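PDB 1VGM: 378aa long hypothetical citrate synthase from Sulfolobus tokodaii, which is a mostly helical protein of the citrate synthase family and forms a two-chain assembly in this model. Local coordinates for residues E47-H50 against L51-G55; E56-R60 against Q61-Q65; N64-K67 against G68-E72. One frame throughout, in Å; residues are numbered along the deposited sequence.

Contact 1: residues E47-H50 against L51-G55; sequences ELIH and LMLYG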
ATOM      1  N   GLU A  47       7.075  -2.788  27.055  1.00  5.99           N
ATOM      2  CA  GLU A  47       7.896  -1.644  27.419  1.00  6.87           C
ATOM      3  C   GLU A  47       8.461  -0.941  26.189  1.00  5.90           C
ATOM      4  O   GLU A  47       8.542   0.288  26.151  1.00  6.81           O
ATOM      5  CB  GLU A  47       9.018  -2.083  28.355  1.00  8.87           C
ATOM      6  CG  GLU A  47       8.504  -2.449  29.745  1.00 10.75           C
ATOM      7  CD  GLU A  47       9.553  -3.139  30.598  1.00  9.66           C
ATOM      8  OE1 GLU A  47      10.098  -2.502  31.523  1.00 13.88           O
ATOM      9  OE2 GLU A  47       9.824  -4.324  30.339  1.00  8.46           O
ATOM     10  N   LEU A  48       8.831  -1.720  25.175  1.00  4.71           N
ATOM     11  CA  LEU A  48       9.275  -1.159  23.901  1.00  2.46           C
ATOM     12  C   LEU A  48       8.171  -0.434  23.134  1.00  1.88           C
ATOM     13  O   LEU A  48       8.409   0.616  22.536  1.00  8.18           O
ATOM     14  CB  LEU A  48       9.870  -2.254  23.006  1.00  3.42           C
ATOM     15  CG  LEU A  48      10.342  -1.764  21.626  1.00  2.82           C
ATOM     16  CD1 LEU A  48      11.318  -0.587  21.780  1.00  6.18           C
ATOM     17  CD2 LEU A  48      11.018  -2.911  20.877  1.00  2.93           C
ATOM     18  N   ILE A  49       6.965  -0.986  23.154  1.00  3.71           N
ATOM     19  CA  ILE A  49       5.810  -0.269  22.630  1.00  6.27           C
ATOM     20  C   ILE A  49       5.756   1.138  23.210  1.00  4.13           C
ATOM     21  O   ILE A  49       5.636   2.112  22.464  1.00  4.93           O
ATOM     22  CB  ILE A  49       4.480  -0.988  22.963  1.00  6.69           C
ATOM     23  CG1 ILE A  49       4.388  -2.308  22.204  1.00  8.14           C
ATOM     24  CG2 ILE A  49       3.298  -0.104  22.589  1.00  7.75           C
ATOM     25  CD1 ILE A  49       3.203  -3.170  22.641  1.00  5.03           C
ATOM     26  N   HIS A  50       5.842   1.249  24.535  1.00  6.27           N
ATOM     27  CA  HIS A  50       5.721   2.553  25.188  1.00  7.34           C
ATOM     28  C   HIS A  50       6.926   3.430  24.852  1.00  8.55           C
ATOM     29  O   HIS A  50       6.800   4.642  24.666  1.00  6.87           O
ATOM     30  CB  HIS A  50       5.611   2.383  26.711  1.00 10.16           C
ATOM     31  CG  HIS A  50       5.356   3.663  27.446  1.00  7.74           C
ATOM     32  ND1 HIS A  50       6.356   4.566  27.745  1.00  7.66           N
ATOM     33  CD2 HIS A  50       4.211   4.196  27.936  1.00  8.20           C
ATOM     34  CE1 HIS A  50       5.837   5.596  28.389  1.00  9.22           C
ATOM     35  NE2 HIS A  50       4.537   5.397  28.517  1.00  8.07           N
ATOM     36  N   LEU A  51       8.100   2.813  24.780  1.00  8.02           N
ATOM     37  CA  LEU A  51       9.313   3.543  24.429  1.00  8.14           C
ATOM     38  C   LEU A  51       9.180   4.148  23.029  1.00  7.38           C
ATOM     39  O   LEU A  51       9.378   5.357  22.840  1.00  7.90           O
ATOM     40  CB  LEU A  51      10.522   2.603  24.492  1.00  6.65           C
ATOM     41  CG  LEU A  51      11.913   3.124  24.125  1.00  4.77           C
ATOM     42  CD1 LEU A  51      12.310   4.278  25.041  1.00  3.54           C
ATOM     43  CD2 LEU A  51      12.921   1.974  24.229  1.00  8.85           C
ATOM     44  N   MET A  52       8.837   3.312  22.049  1.00  9.01           N
ATOM     45  CA  MET A  52       8.780   3.768  20.663  1.00  7.81           C
ATOM     46  C   MET A  52       7.686   4.810  20.435  1.00 11.18           C
ATOM     47  O   MET A  52       7.878   5.750  19.665  1.00  9.58           O
ATOM     48  CB  MET A  52       8.568   2.590  19.701  1.00  9.78           C
ATOM     49  CG  MET A  52       9.771   1.646  19.547  1.00  9.04           C
ATOM     50  SD  MET A  52      11.364   2.458  19.227  1.00  7.70           S
ATOM     51  CE  MET A  52      11.766   1.818  17.637  1.00 10.55           C
ATOM     52  N   LEU A  53       6.538   4.651  21.089  1.00 10.40           N
ATOM     53  CA  LEU A  53       5.395   5.506  20.784  1.00 10.12           C
ATOM     54  C   LEU A  53       5.411   6.770  21.635  1.00 11.60           C
ATOM     55  O   LEU A  53       5.157   7.870  21.136  1.00 10.10           O
ATOM     56  CB  LEU A  53       4.083   4.747  21.002  1.00  7.44           C
ATOM     57  CG  LEU A  53       3.822   3.582  20.039  1.00  3.30           C
ATOM     58  CD1 LEU A  53       2.544   2.844  20.451  1.00  5.72           C
ATOM     59  CD2 LEU A  53       3.694   4.101  18.614  1.00  4.52           C
ATOM     60  N   TYR A  54       5.722   6.611  22.918  1.00 12.24           N
ATOM     61  CA  TYR A  54       5.665   7.722  23.861  1.00 12.19           C
ATOM     62  C   TYR A  54       7.041   8.340  24.119  1.00 11.22           C
ATOM     63  O   TYR A  54       7.137   9.485  24.554  1.00 13.32           O
ATOM     64  CB  TYR A  54       5.039   7.256  25.185  1.00 11.18           C
ATOM     65  CG  TYR A  54       3.581   6.852  25.067  1.00 11.82           C
ATOM     66  CD1 TYR A  54       3.227   5.607  24.556  1.00 11.61           C
ATOM     67  CD2 TYR A  54       2.554   7.724  25.447  1.00 15.85           C
ATOM     68  CE1 TYR A  54       1.891   5.233  24.420  1.00 10.58           C
ATOM     69  CE2 TYR A  54       1.203   7.355  25.315  1.00 12.96           C
ATOM     70  CZ  TYR A  54       0.885   6.108  24.802  1.00 13.65           C
ATOM     71  OH  TYR A  54      -0.438   5.731  24.674  1.00 14.26           O
ATOM     72  N   GLY A  55       8.106   7.589  23.853  1.00 11.63           N
ATOM     73  CA  GLY A  55       9.438   8.177  23.859  1.00 12.77           C
ATOM     74  C   GLY A  55      10.339   7.752  25.009  1.00 14.88           C
ATOM     75  O   GLY A  55      11.560   7.892  24.921  1.00 13.52           O
TER
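The closing turns of helix 45-54 bring His50 and Tyr54, one turn apart, into an offset stack: the ring centroids are 4.7 Å apart and the planes differ by only 10°. Tyr54 CB lies over one face of the imidazole, 3.8 Å from the His50 ring centroid and 15° off the ring normal, a CH-pi contact. His50 reaches it with CG anti to its own backbone N (chi1 -175°), which swings the ring along the helix toward its C-terminal end. His50 ND1 bonds to Glu56 O in the following loop and Tyr54 OH to Glu119, which gives each ring a polar partner outside the turn and would limit its rotation. The helix ends at Tyr54: His50 O accepts from Tyr54 N at 2.8 Å and only weakly from Gly55 N at 3.3 Å, and Gly55 leaves helical angles with a positive phi. On other sides of this buried helix, Leu48 CD1 meets Met52 CG at 3.5 Å, the two side chains lying side by side, and Leu51 CD2 at 3.9 Å. The Ile49 and Leu53 side chains lie side by side, with Ile49 CG2 3.7 Å from Leu53 CD1, where both residues pack on helices 117-139 and 331-353.

Contact 2: residues E56-R60 against Q61-Q65; sequences ELPNR and QQLNQ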
ATOM      1  N   GLU A  56       9.758   7.228  26.085  1.00 12.35           N
ATOM      2  CA  GLU A  56      10.551   6.735  27.212  1.00 13.19           C
ATOM      3  C   GLU A  56      10.123   5.332  27.623  1.00  9.19           C
ATOM      4  O   GLU A  56       9.032   4.881  27.276  1.00 12.07           O
ATOM      5  CB  GLU A  56      10.410   7.671  28.416  1.00 14.53           C
ATOM      6  CG  GLU A  56      10.696   9.132  28.116  1.00 20.32           C
ATOM      7  CD  GLU A  56      12.167   9.409  27.881  1.00 24.71           C
ATOM      8  OE1 GLU A  56      12.501  10.557  27.524  1.00 29.47           O
ATOM      9  OE2 GLU A  56      12.990   8.484  28.054  1.00 26.64           O
ATOM     10  N   LEU A  57      10.983   4.649  28.372  1.00 10.97           N
ATOM     11  CA  LEU A  57      10.591   3.435  29.080  1.00  9.30           C
ATOM     12  C   LEU A  57       9.507   3.785  30.081  1.00 11.17           C
ATOM     13  O   LEU A  57       9.577   4.820  30.740  1.00 13.38           O
ATOM     14  CB  LEU A  57      11.797   2.833  29.806  1.00  8.12           C
ATOM     15  CG  LEU A  57      12.885   2.359  28.844  1.00  7.05           C
ATOM     16  CD1 LEU A  57      14.128   1.959  29.622  1.00  6.41           C
ATOM     17  CD2 LEU A  57      12.350   1.190  28.007  1.00  7.42           C
ATOM     18  N   PRO A  58       8.478   2.936  30.200  1.00  9.73           N
ATOM     19  CA  PRO A  58       7.358   3.295  31.072  1.00  8.66           C
ATOM     20  C   PRO A  58       7.675   2.996  32.534  1.00 11.92           C
ATOM     21  O   PRO A  58       8.431   2.072  32.836  1.00  7.51           O
ATOM     22  CB  PRO A  58       6.221   2.432  30.549  1.00  8.67           C
ATOM     23  CG  PRO A  58       6.923   1.181  30.111  1.00  8.66           C
ATOM     24  CD  PRO A  58       8.268   1.626  29.554  1.00  6.11           C
ATOM     25  N   ASN A  59       7.088   3.768  33.443  1.00 10.35           N
ATOM     26  CA  ASN A  59       7.035   3.346  34.831  1.00 12.71           C
ATOM     27  C   ASN A  59       5.936   2.313  34.980  1.00 12.78           C
ATOM     28  O   ASN A  59       5.250   1.977  34.012  1.00  8.85           O
ATOM     29  CB  ASN A  59       6.764   4.536  35.762  1.00 15.17           C
ATOM     30  CG  ASN A  59       5.429   5.216  35.483  1.00 15.50           C
ATOM     31  OD1 ASN A  59       4.429   4.559  35.199  1.00 14.53           O
ATOM     32  ND2 ASN A  59       5.412   6.542  35.572  1.00 20.41           N
ATOM     33  N   ARG A  60       5.769   1.810  36.192  1.00 12.24           N
ATOM     34  CA  ARG A  60       4.829   0.729  36.430  1.00 13.81           C
ATOM     35  C   ARG A  60       3.413   1.141  36.026  1.00 13.88           C
ATOM     36  O   ARG A  60       2.677   0.353  35.436  1.00 14.15           O
ATOM     37  CB  ARG A  60       4.862   0.325  37.909  1.00 16.19           C
ATOM     38  CG  ARG A  60       3.803  -0.702  38.307  1.00 23.19           C
ATOM     39  CD  ARG A  60       4.182  -2.098  37.841  1.00 29.30           C
ATOM     40  NE  ARG A  60       5.414  -2.561  38.471  1.00 33.69           N
ATOM     41  CZ  ARG A  60       6.334  -3.295  37.857  1.00 34.31           C
ATOM     42  NH1 ARG A  60       7.389  -3.739  38.526  1.00 34.20           N
ATOM     43  NH2 ARG A  60       6.197  -3.586  36.570  1.00 36.07           N
ATOM     44  N   GLN A  61       3.028   2.375  36.340  1.00 14.69           N
ATOM     45  CA  GLN A  61       1.679   2.832  36.021  1.00 15.53           C
ATOM     46  C   GLN A  61       1.471   2.894  34.511  1.00 14.22           C
ATOM     47  O   GLN A  61       0.475   2.381  33.993  1.00  9.69           O
ATOM     48  CB  GLN A  61       1.419   4.211  36.630  1.00 19.57           C
ATOM     49  CG  GLN A  61       1.641   4.263  38.133  1.00 24.93           C
ATOM     50  CD  GLN A  61       3.002   4.839  38.500  1.00 28.17           C
ATOM     51  OE1 GLN A  61       3.123   6.038  38.773  1.00 27.82           O
ATOM     52  NE2 GLN A  61       4.032   3.988  38.501  1.00 18.70           N
ATOM     53  N   GLN A  62       2.415   3.517  33.811  1.00 11.86           N
ATOM     54  CA  GLN A  62       2.340   3.626  32.360  1.00 13.23           C
ATOM     55  C   GLN A  62       2.366   2.261  31.676  1.00 11.46           C
ATOM     56  O   GLN A  62       1.631   2.037  30.717  1.00 12.52           O
ATOM     57  CB  GLN A  62       3.482   4.501  31.829  1.00 13.09           C
ATOM     58  CG  GLN A  62       3.405   5.951  32.319  1.00 11.92           C
ATOM     59  CD  GLN A  62       4.711   6.711  32.147  1.00 11.70           C
ATOM     60  OE1 GLN A  62       5.795   6.150  32.296  1.00 10.58           O
ATOM     61  NE2 GLN A  62       4.609   7.994  31.835  1.00 10.05           N
ATOM     62  N   LEU A  63       3.204   1.348  32.165  1.00  9.80           N
ATOM     63  CA  LEU A  63       3.264  -0.004  31.605  1.00  8.95           C
ATOM     64  C   LEU A  63       1.934  -0.727  31.789  1.00 13.34           C
ATOM     65  O   LEU A  63       1.483  -1.439  30.896  1.00 12.66           O
ATOM     66  CB  LEU A  63       4.382  -0.812  32.268  1.00  8.93           C
ATOM     67  CG  LEU A  63       4.557  -2.289  31.880  1.00  8.73           C
ATOM     68  CD1 LEU A  63       4.697  -2.444  30.376  1.00 10.18           C
ATOM     69  CD2 LEU A  63       5.783  -2.844  32.579  1.00 10.36           C
ATOM     70  N   ASN A  64       1.301  -0.545  32.943  1.00 13.48           N
ATOM     71  CA  ASN A  64       0.000  -1.161  33.186  1.00 13.37           C
ATOM     72  C   ASN A  64      -1.086  -0.579  32.285  1.00 12.53           C
ATOM     73  O   ASN A  64      -2.056  -1.256  31.942  1.00 14.25           O
ATOM     74  CB  ASN A  64      -0.402  -1.004  34.654  1.00 16.94           C
ATOM     75  CG  ASN A  64       0.208  -2.078  35.542  1.00 19.92           C
ATOM     76  OD1 ASN A  64       0.528  -3.169  35.074  1.00 20.10           O
ATOM     77  ND2 ASN A  64       0.372  -1.773  36.826  1.00 17.50           N
ATOM     78  N   GLN A  65      -0.919   0.674  31.890  1.00 14.10           N
ATOM     79  CA  GLN A  65      -1.832   1.269  30.934  1.00 13.85           C
ATOM     80  C   GLN A  65      -1.673   0.652  29.541  1.00 13.83           C
ATOM     81  O   GLN A  65      -2.669   0.345  28.889  1.00 12.21           O
ATOM     82  CB  GLN A  65      -1.626   2.789  30.900  1.00 18.75           C
ATOM     83  CG  GLN A  65      -2.144   3.468  32.169  1.00 23.48           C
ATOM     84  CD  GLN A  65      -1.817   4.948  32.250  1.00 26.12           C
ATOM     85  OE1 GLN A  65      -0.684   5.366  32.017  1.00 28.26           O
ATOM     86  NE2 GLN A  65      -2.816   5.750  32.595  1.00 28.97           N
TER
HETATM   87  O   HOH W   1       8.229   7.036  31.688  1.00 19.50           O
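Gln62 OE1 is gripped from two directions: Asn59 N donates to it at 2.9 Å in a nearly straight bond, and a water bonded to Leu57 O also donates to it. The backbone N-H lies in the amide carbonyl plane, on a lone pair of Gln62 OE1. The return bond runs from Gln62 N to Asn59 OD1 at 2.7 Å and is almost straight at 176°. Asn59 can make it because its CG sits between the backbone N and the carbonyl carbon (chi1 61°), turning OD1 over the first turn of the helix. Its amide is sandwiched between those of Gln61 and Gln62, nearly parallel to the first (9°) and somewhat more tilted to the second, although their side chains cross its own at about a right angle. The main chain takes over at once, Leu63 N donating to Asn59 O at 2.8 Å. Pro58 lies against the same turn, with its ring carbon CB 3.7 Å from Gln62 CB and CG 3.9 Å from Leu63 CB. On another side, Arg60 bends at chi2 and chi3, and its guanidinium presents an edge to Leu63 CD2, 4.1 Å from NH2. Both Arg60 and Leu63 also pack on Ile375 of the second subunit, whose Arg378 makes a hydrogen bond to Pro58 O, so the start of the helix is part of the dimer interface. The reciprocal bonds between Asn59, at the N-cap, and Gln62, three residues on, constitute a capping box at the start of helix 60-71.

Contact 3: residues N64-K67 against G68-E72; sequences NQIK and GIINE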
ATOM      1  N   ASN A  64       1.301  -0.545  32.943  1.00 13.48           N
ATOM      2  CA  ASN A  64       0.000  -1.161  33.186  1.00 13.37           C
ATOM      3  C   ASN A  64      -1.086  -0.579  32.285  1.00 12.53           C
ATOM      4  O   ASN A  64      -2.056  -1.256  31.942  1.00 14.25           O
ATOM      5  CB  ASN A  64      -0.402  -1.004  34.654  1.00 16.94           C
ATOM      6  CG  ASN A  64       0.208  -2.078  35.542  1.00 19.92           C
ATOM      7  OD1 ASN A  64       0.528  -3.169  35.074  1.00 20.10           O
ATOM      8  ND2 ASN A  64       0.372  -1.773  36.826  1.00 17.50           N
ATOM      9  N   GLN A  65      -0.919   0.674  31.890  1.00 14.10           N
ATOM     10  CA  GLN A  65      -1.832   1.269  30.934  1.00 13.85           C
ATOM     11  C   GLN A  65      -1.673   0.652  29.541  1.00 13.83           C
ATOM     12  O   GLN A  65      -2.669   0.345  28.889  1.00 12.21           O
ATOM     13  CB  GLN A  65      -1.626   2.789  30.900  1.00 18.75           C
ATOM     14  CG  GLN A  65      -2.144   3.468  32.169  1.00 23.48           C
ATOM     15  CD  GLN A  65      -1.817   4.948  32.250  1.00 26.12           C
ATOM     16  OE1 GLN A  65      -0.684   5.366  32.017  1.00 28.26           O
ATOM     17  NE2 GLN A  65      -2.816   5.750  32.595  1.00 28.97           N
ATOM     18  N   ILE A  66      -0.434   0.448  29.095  1.00  8.54           N
ATOM     19  CA  ILE A  66      -0.188  -0.273  27.845  1.00  8.19           C
ATOM     20  C   ILE A  66      -0.866  -1.639  27.847  1.00  8.68           C
ATOM     21  O   ILE A  66      -1.587  -1.981  26.911  1.00  8.68           O
ATOM     22  CB  ILE A  66       1.320  -0.513  27.592  1.00 11.01           C
ATOM     23  CG1 ILE A  66       2.067   0.820  27.533  1.00 11.37           C
ATOM     24  CG2 ILE A  66       1.508  -1.280  26.272  1.00  8.39           C
ATOM     25  CD1 ILE A  66       1.689   1.675  26.337  1.00 19.23           C
ATOM     26  N   LYS A  67      -0.623  -2.423  28.895  1.00  7.49           N
ATOM     27  CA  LYS A  67      -1.186  -3.769  28.988  1.00 11.05           C
ATOM     28  C   LYS A  67      -2.719  -3.738  29.006  1.00 10.19           C
ATOM     29  O   LYS A  67      -3.378  -4.604  28.421  1.00 10.91           O
ATOM     30  CB  LYS A  67      -0.651  -4.474  30.246  1.00 10.06           C
ATOM     31  CG  LYS A  67       0.869  -4.629  30.264  1.00  8.26           C
ATOM     32  CD  LYS A  67       1.375  -5.312  31.533  1.00  8.88           C
ATOM     33  CE  LYS A  67       2.835  -5.736  31.370  1.00 10.14           C
ATOM     34  NZ  LYS A  67       3.436  -6.330  32.605  1.00 10.62           N
ATOM     35  N   GLY A  68      -3.277  -2.730  29.667  1.00  7.95           N
ATOM     36  CA  GLY A  68      -4.719  -2.555  29.686  1.00  9.16           C
ATOM     37  C   GLY A  68      -5.339  -2.293  28.319  1.00 10.48           C
ATOM     38  O   GLY A  68      -6.392  -2.838  27.992  1.00  8.51           O
ATOM     39  N   ILE A  69      -4.697  -1.458  27.513  1.00  7.70           N
ATOM     40  CA  ILE A  69      -5.187  -1.227  26.164  1.00 10.06           C
ATOM     41  C   ILE A  69      -5.074  -2.498  25.328  1.00 10.84           C
ATOM     42  O   ILE A  69      -6.019  -2.890  24.645  1.00 12.80           O
ATOM     43  CB  ILE A  69      -4.402  -0.096  25.473  1.00  6.92           C
ATOM     44  CG1 ILE A  69      -4.670   1.231  26.198  1.00 10.40           C
ATOM     45  CG2 ILE A  69      -4.808  -0.003  24.003  1.00  7.71           C
ATOM     46  CD1 ILE A  69      -3.663   2.340  25.864  1.00 10.66           C
ATOM     47  N   ILE A  70      -3.915  -3.138  25.388  1.00  7.41           N
ATOM     48  CA  ILE A  70      -3.702  -4.379  24.661  1.00  8.49           C
ATOM     49  C   ILE A  70      -4.810  -5.363  24.979  1.00  8.66           C
ATOM     50  O   ILE A  70      -5.468  -5.887  24.074  1.00  5.18           O
ATOM     51  CB  ILE A  70      -2.332  -5.017  25.021  1.00  9.62           C
ATOM     52  CG1 ILE A  70      -1.200  -4.195  24.394  1.00  5.70           C
ATOM     53  CG2 ILE A  70      -2.271  -6.452  24.519  1.00  6.04           C
ATOM     54  CD1 ILE A  70       0.174  -4.504  24.944  1.00  6.94           C
ATOM     55  N   ASN A  71      -5.012  -5.613  26.269  1.00  8.52           N
ATOM     56  CA  ASN A  71      -5.827  -6.741  26.709  1.00  9.48           C
ATOM     57  C   ASN A  71      -7.305  -6.526  26.404  1.00  9.95           C
ATOM     58  O   ASN A  71      -8.081  -7.482  26.378  1.00 10.96           O
ATOM     59  CB  ASN A  71      -5.643  -6.974  28.212  1.00  7.72           C
ATOM     60  CG  ASN A  71      -4.381  -7.747  28.526  1.00 10.71           C
ATOM     61  OD1 ASN A  71      -4.017  -8.681  27.803  1.00  6.30           O
ATOM     62  ND2 ASN A  71      -3.704  -7.367  29.608  1.00  7.11           N
ATOM     63  N   GLU A  72      -7.690  -5.274  26.175  1.00  8.35           N
ATOM     64  CA  GLU A  72      -9.074  -4.973  25.834  1.00 11.96           C
ATOM     65  C   GLU A  72      -9.288  -4.805  24.328  1.00 10.66           C
ATOM     66  O   GLU A  72     -10.375  -4.432  23.900  1.00  8.51           O
ATOM     67  CB  GLU A  72      -9.546  -3.708  26.570  1.00 13.20           C
ATOM     68  CG  GLU A  72      -9.002  -2.404  26.003  1.00 12.57           C
ATOM     69  CD  GLU A  72      -9.294  -1.203  26.898  1.00 17.71           C
ATOM     70  OE1 GLU A  72      -8.778  -0.101  26.618  1.00 17.63           O
ATOM     71  OE2 GLU A  72     -10.042  -1.360  27.883  1.00 18.37           O
TER
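Four successive i to i+4 backbone bonds define this last part of helix 60-71, from Gly68 N to Asn64 O through Asn71 N to Lys67 O, and the most linear, Ile70 N to Ile66 O, measures 3.0 Å with an N-H...O angle of 175°. The apolar contact between side chains is made one turn apart by Ile66 and Ile70: the CG2 branch of Ile66 meets CD1 of Ile70 at 3.7 Å. Ile70 sends CG1 anti to its carbonyl carbon (chi1 -72°), back along the helix, which brings CG1 to 3.4 Å from Ile66 O and carries the terminal methyl to the Ile66 branch. Ile69 repeats this backward lean on the neighbouring side of the helix, its CG1 lying 3.5 Å from Gln65 O. The three isoleucines face two neighbouring helices. Ile66 packs on His50 and Tyr54 of helix 45-54, Ile70 bridges to Ile49 there and to Val122 of helix 117-139, and Ile69 faces Glu119, Val122 and Gln123 of the latter helix. Asn71 also leans back, and its amide ND2 comes to 3.0 Å from Lys67 O, but the angle is too poor for a hydrogen bond; that carbonyl accepts from Asn71 N instead, at 2.9 Å. The helix then gives way at Glu72, the first residue to leave helical angles, whose N bonds to Ile69 O at 3.3 Å, while Ile69 O also takes a bond from Ser73 OG. The geometry is that of a partly buried helix with an isoleucine-rich side, set against helices 45-54 and 117-139 in the helical fold of the citrate synthase family.

Overall arrangement
The three contacts follow the chain through two consecutive helices and the loop joining them. Contacts 1 and 2, with centres about 9 Å apart, meet at His50, whose ND1 is hydrogen-bonded to Glu56 O at 2.7 Å and whose CG lies 3.4 Å from Pro58 CB. Contact 3 lies about 13 Å from contact 1, centre to centre, but its isoleucines still touch that helix, with Ile66 CD1 3.9 Å from His50 CD2 and Ile70 CD1 4.0 Å from Ile49 CD1. Contacts 2 and 3 share Asn64 and Gln65 on helix 60-71. The second subunit touches contacts 1 and 2 but not contact 3, its Arg378 forming a salt bridge with Glu47 and a hydrogen bond to Pro58 O.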